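Local coordinates for protein mevalonate kinase, putative (Leishmania major, PDB 2HFS) that probably phosphorylates (R)-mevalonate with ATP to give (R)-5-phosphomevalonate, the first of three steps from mevalonate to isopentenyl diphosphate in isoprenoid and sterol biosynthesis, at residues A[133-136]-A[137-140]; A[81-84]-A[85-89]. All coordinates share one frame; numbering follows the deposited sequence.

Overall arrangement
Both contacts are local, each made within one unbroken run of chain, and they follow in series without nesting or crossing. Interaction 2 comes first, in the last turns of helix 70-88, the helix of the beta-alpha-beta unit formed with strands 58-62 and 97-103. The chain then passes through strand 97-103 and helix 114-130 to interaction 1, where 133-136 turns out of a loop and starts helix 136-146. The one contact thus lies at the end of a helix and the other at the beginning of one. Their centres are about 14 Å apart, and they meet where Leu134 CD2 packs 4.2 Å from Leu89 CD2. Helix 114-130 touches both, within the N-terminal GHMP kinase family region.

Interaction 1. Residues A[133-136]-A[137-140]; sequences NLTD and EEVN
Thr135 O takes the amide of Val139 (N to O 2.9 Å) and Asp136 O that of Asn140 (N to O 2.8 Å), the first i to i+4 bonds as the extended chain at Leu134 and Thr135 winds into helix 136-146. Thr135 is the N-cap: with chi1 at 67°, the hydroxyl lies between the backbone N and C, and OG1 accepts from Glu138 N at 3.1 Å. In return Glu138, its chain straight past CG, reaches back to the loop and OE1 accepts from Thr135 N at 3.1 Å, the donor standing 41° above the carboxylate plane. These reciprocal bonds make a capping box, which occupies two amides at the helix start; the negative carboxylate there would probably also suit the helix dipole. Thr135 CG2 lies 3.6 Å from the same Glu138 OE1, while a water bridges Thr135 OG1 and Glu137 OE2 on the exposed side. Leu134 lies across both Val139 and Glu138: CB on Val139 CG2 at 3.7 Å, CG against Glu138 CB. Val139 is buried against Val120 and Arg124 of helix 114-130; Asp136 OD1 forms a salt bridge with Arg124, and Asn140 OD1 accepts a hydrogen bond from Asn159 ND2.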
# COMPACT_ATOMS: atom_id res chain seq x y z
N ASN A 133 19.49 15.22 -5.16
CA ASN A 133 18.35 16.14 -5.12
C ASN A 133 17.19 15.65 -5.99
O ASN A 133 16.62 16.42 -6.77
CB ASN A 133 18.76 17.55 -5.57
CG ASN A 133 19.81 18.18 -4.66
OD1 ASN A 133 20.88 18.58 -5.13
ND2 ASN A 133 19.51 18.29 -3.37
N LEU A 134 16.84 14.37 -5.84
CA LEU A 134 15.69 13.81 -6.55
C LEU A 134 14.42 14.57 -6.19
O LEU A 134 14.19 14.92 -5.02
CB LEU A 134 15.52 12.32 -6.21
CG LEU A 134 16.07 11.23 -7.13
CD1 LEU A 134 17.34 11.62 -7.91
CD2 LEU A 134 16.24 9.90 -6.38
N THR A 135 13.61 14.84 -7.21
CA THR A 135 12.28 15.38 -7.02
C THR A 135 11.40 14.19 -6.62
O THR A 135 11.83 13.03 -6.70
CB THR A 135 11.76 16.01 -8.33
OG1 THR A 135 11.57 14.97 -9.30
CG2 THR A 135 12.81 16.92 -8.99
N ASP A 136 10.16 14.46 -6.22
CA ASP A 136 9.21 13.41 -5.87
C ASP A 136 8.95 12.52 -7.08
O ASP A 136 8.93 11.29 -6.99
CB ASP A 136 7.90 14.03 -5.37
CG ASP A 136 7.96 14.45 -3.91
OD1 ASP A 136 8.94 14.11 -3.18
OD2 ASP A 136 7.04 15.11 -3.39
N GLU A 137 8.77 13.16 -8.23
CA GLU A 137 8.63 12.43 -9.49
C GLU A 137 9.79 11.46 -9.71
O GLU A 137 9.57 10.28 -10.02
CB GLU A 137 8.47 13.41 -10.65
CG GLU A 137 8.30 12.78 -12.01
CD GLU A 137 8.01 13.79 -13.12
OE1 GLU A 137 7.70 13.34 -14.25
OE2 GLU A 137 8.08 15.02 -12.88
N GLU A 138 11.02 11.95 -9.52
CA GLU A 138 12.24 11.16 -9.68
C GLU A 138 12.33 9.99 -8.68
O GLU A 138 12.69 8.85 -9.06
CB GLU A 138 13.47 12.08 -9.61
CG GLU A 138 13.84 12.71 -10.96
CD GLU A 138 14.71 13.96 -10.88
OE1 GLU A 138 15.20 14.34 -9.79
OE2 GLU A 138 14.90 14.58 -11.96
N VAL A 139 11.99 10.25 -7.42
CA VAL A 139 11.92 9.19 -6.40
C VAL A 139 10.89 8.12 -6.79
O VAL A 139 11.18 6.92 -6.73
CB VAL A 139 11.55 9.79 -5.00
CG1 VAL A 139 11.29 8.68 -3.99
CG2 VAL A 139 12.68 10.69 -4.52
N ASN A 140 9.70 8.57 -7.20
CA ASN A 140 8.61 7.68 -7.61
C ASN A 140 8.97 6.75 -8.78
O ASN A 140 8.65 5.57 -8.74
CB ASN A 140 7.33 8.49 -7.91
CG ASN A 140 6.07 7.64 -7.93
OD1 ASN A 140 5.98 6.61 -7.25
ND2 ASN A 140 5.09 8.07 -8.70
O HOH W 1 11.02 15.69 -12.04

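Interaction 2. Residues A[81-84]-A[85-89]; sequences AHQL and VLDHL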
# COMPACT_ATOMS: atom_id res chain seq x y z
N ALA A 81 15.39 -5.94 -6.27
CA ALA A 81 14.79 -4.61 -6.17
C ALA A 81 15.83 -3.53 -5.88
O ALA A 81 15.90 -2.52 -6.57
CB ALA A 81 13.71 -4.62 -5.06
N HIS A 82 16.64 -3.77 -4.86
CA HIS A 82 17.67 -2.81 -4.47
C HIS A 82 18.70 -2.59 -5.58
O HIS A 82 19.16 -1.46 -5.80
CB HIS A 82 18.37 -3.25 -3.19
CG HIS A 82 17.52 -3.10 -1.97
ND1 HIS A 82 17.86 -3.65 -0.76
CD2 HIS A 82 16.35 -2.45 -1.78
CE1 HIS A 82 16.94 -3.35 0.13
NE2 HIS A 82 16.01 -2.61 -0.46
N GLN A 83 19.07 -3.66 -6.27
CA GLN A 83 20.05 -3.56 -7.34
C GLN A 83 19.48 -2.75 -8.50
O GLN A 83 20.19 -1.97 -9.13
CB GLN A 83 20.57 -4.94 -7.78
CG GLN A 83 21.79 -4.85 -8.71
CD GLN A 83 22.95 -4.13 -8.05
OE1 GLN A 83 23.41 -4.54 -6.99
NE2 GLN A 83 23.42 -3.05 -8.67
N LEU A 84 18.19 -2.93 -8.77
CA LEU A 84 17.50 -2.15 -9.80
C LEU A 84 17.59 -0.66 -9.55
O LEU A 84 17.82 0.14 -10.47
CB LEU A 84 16.05 -2.58 -9.87
CG LEU A 84 15.89 -3.83 -10.76
CD1 LEU A 84 14.50 -4.38 -10.67
CD2 LEU A 84 16.25 -3.48 -12.20
N VAL A 85 17.39 -0.28 -8.28
CA VAL A 85 17.47 1.12 -7.85
C VAL A 85 18.90 1.64 -7.96
O VAL A 85 19.13 2.74 -8.47
CB VAL A 85 16.91 1.30 -6.43
CG1 VAL A 85 17.12 2.75 -5.91
CG2 VAL A 85 15.42 0.90 -6.39
N LEU A 86 19.87 0.87 -7.46
CA LEU A 86 21.27 1.28 -7.58
C LEU A 86 21.65 1.53 -9.03
O LEU A 86 22.23 2.58 -9.35
CB LEU A 86 22.20 0.24 -6.95
CG LEU A 86 22.09 0.13 -5.43
CD1 LEU A 86 22.86 -1.09 -4.87
CD2 LEU A 86 22.59 1.38 -4.80
N ASP A 87 21.33 0.58 -9.90
CA ASP A 87 21.62 0.71 -11.35
C ASP A 87 20.92 1.93 -11.95
O ASP A 87 21.52 2.68 -12.72
CB ASP A 87 21.22 -0.55 -12.11
CG ASP A 87 22.05 -1.77 -11.72
OD1 ASP A 87 23.21 -1.60 -11.30
OD2 ASP A 87 21.61 -2.94 -11.80
N HIS A 88 19.66 2.14 -11.59
CA HIS A 88 18.88 3.27 -12.08
C HIS A 88 19.50 4.60 -11.67
O HIS A 88 19.51 5.55 -12.44
CB HIS A 88 17.44 3.19 -11.57
CG HIS A 88 16.60 4.37 -11.94
ND1 HIS A 88 16.12 4.58 -13.22
CD2 HIS A 88 16.15 5.41 -11.20
CE1 HIS A 88 15.40 5.69 -13.24
NE2 HIS A 88 15.41 6.22 -12.03
N LEU A 89 20.03 4.64 -10.45
CA LEU A 89 20.63 5.85 -9.91
C LEU A 89 22.12 5.98 -10.21
O LEU A 89 22.78 6.92 -9.74
CB LEU A 89 20.33 5.94 -8.41
CG LEU A 89 18.83 6.13 -8.18
CD1 LEU A 89 18.50 6.26 -6.71
CD2 LEU A 89 18.33 7.36 -8.97
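Val85 CG2 lies 3.5 Å from Ala81 O, the oxygen that continues the i to i+4 bonding of helix 70-88 by accepting from Val85 N at 3.2 Å. The Val85 side chain is buried against Ser123 and Leu126 of helix 114-130. His82 O takes Leu86 N at 2.9 Å, and Leu86 CG lies beside the same oxygen, 3.4 Å from His82 O, with the side chain packed on Phe122. The CB of His82 points away from 85-89, and its NE2 hydrogen-bonds to Asp118 OD1 while the ring meets that of Phe122. Gln83 is joined to Asp87 twice. Its carbonyl oxygen receives Asp87 N in the main chain, and its amide NE2 donates to Asp87 OD1 at 3.0 Å. CG of Gln83 starts anti to the backbone N, and the bend at chi2 swings the amide along the helix toward the carboxylate. The amide keeps OD1 close to its own plane, whereas the N-H reaches OD1 from 49° above the carboxylate plane. The bond is bent to 147°, between groups inclined at 43°. This side-chain bridge spans one turn on the exposed face of helix 70-88, the beta-alpha-beta crossover helix between parallel strands 58-62 and 97-103. Leu84 O accepts from His88 N. The His88 side chain, which leads off to Leu141 and Ser142 of helix 136-146, keeps its CB 3.3 Å from Leu84 O.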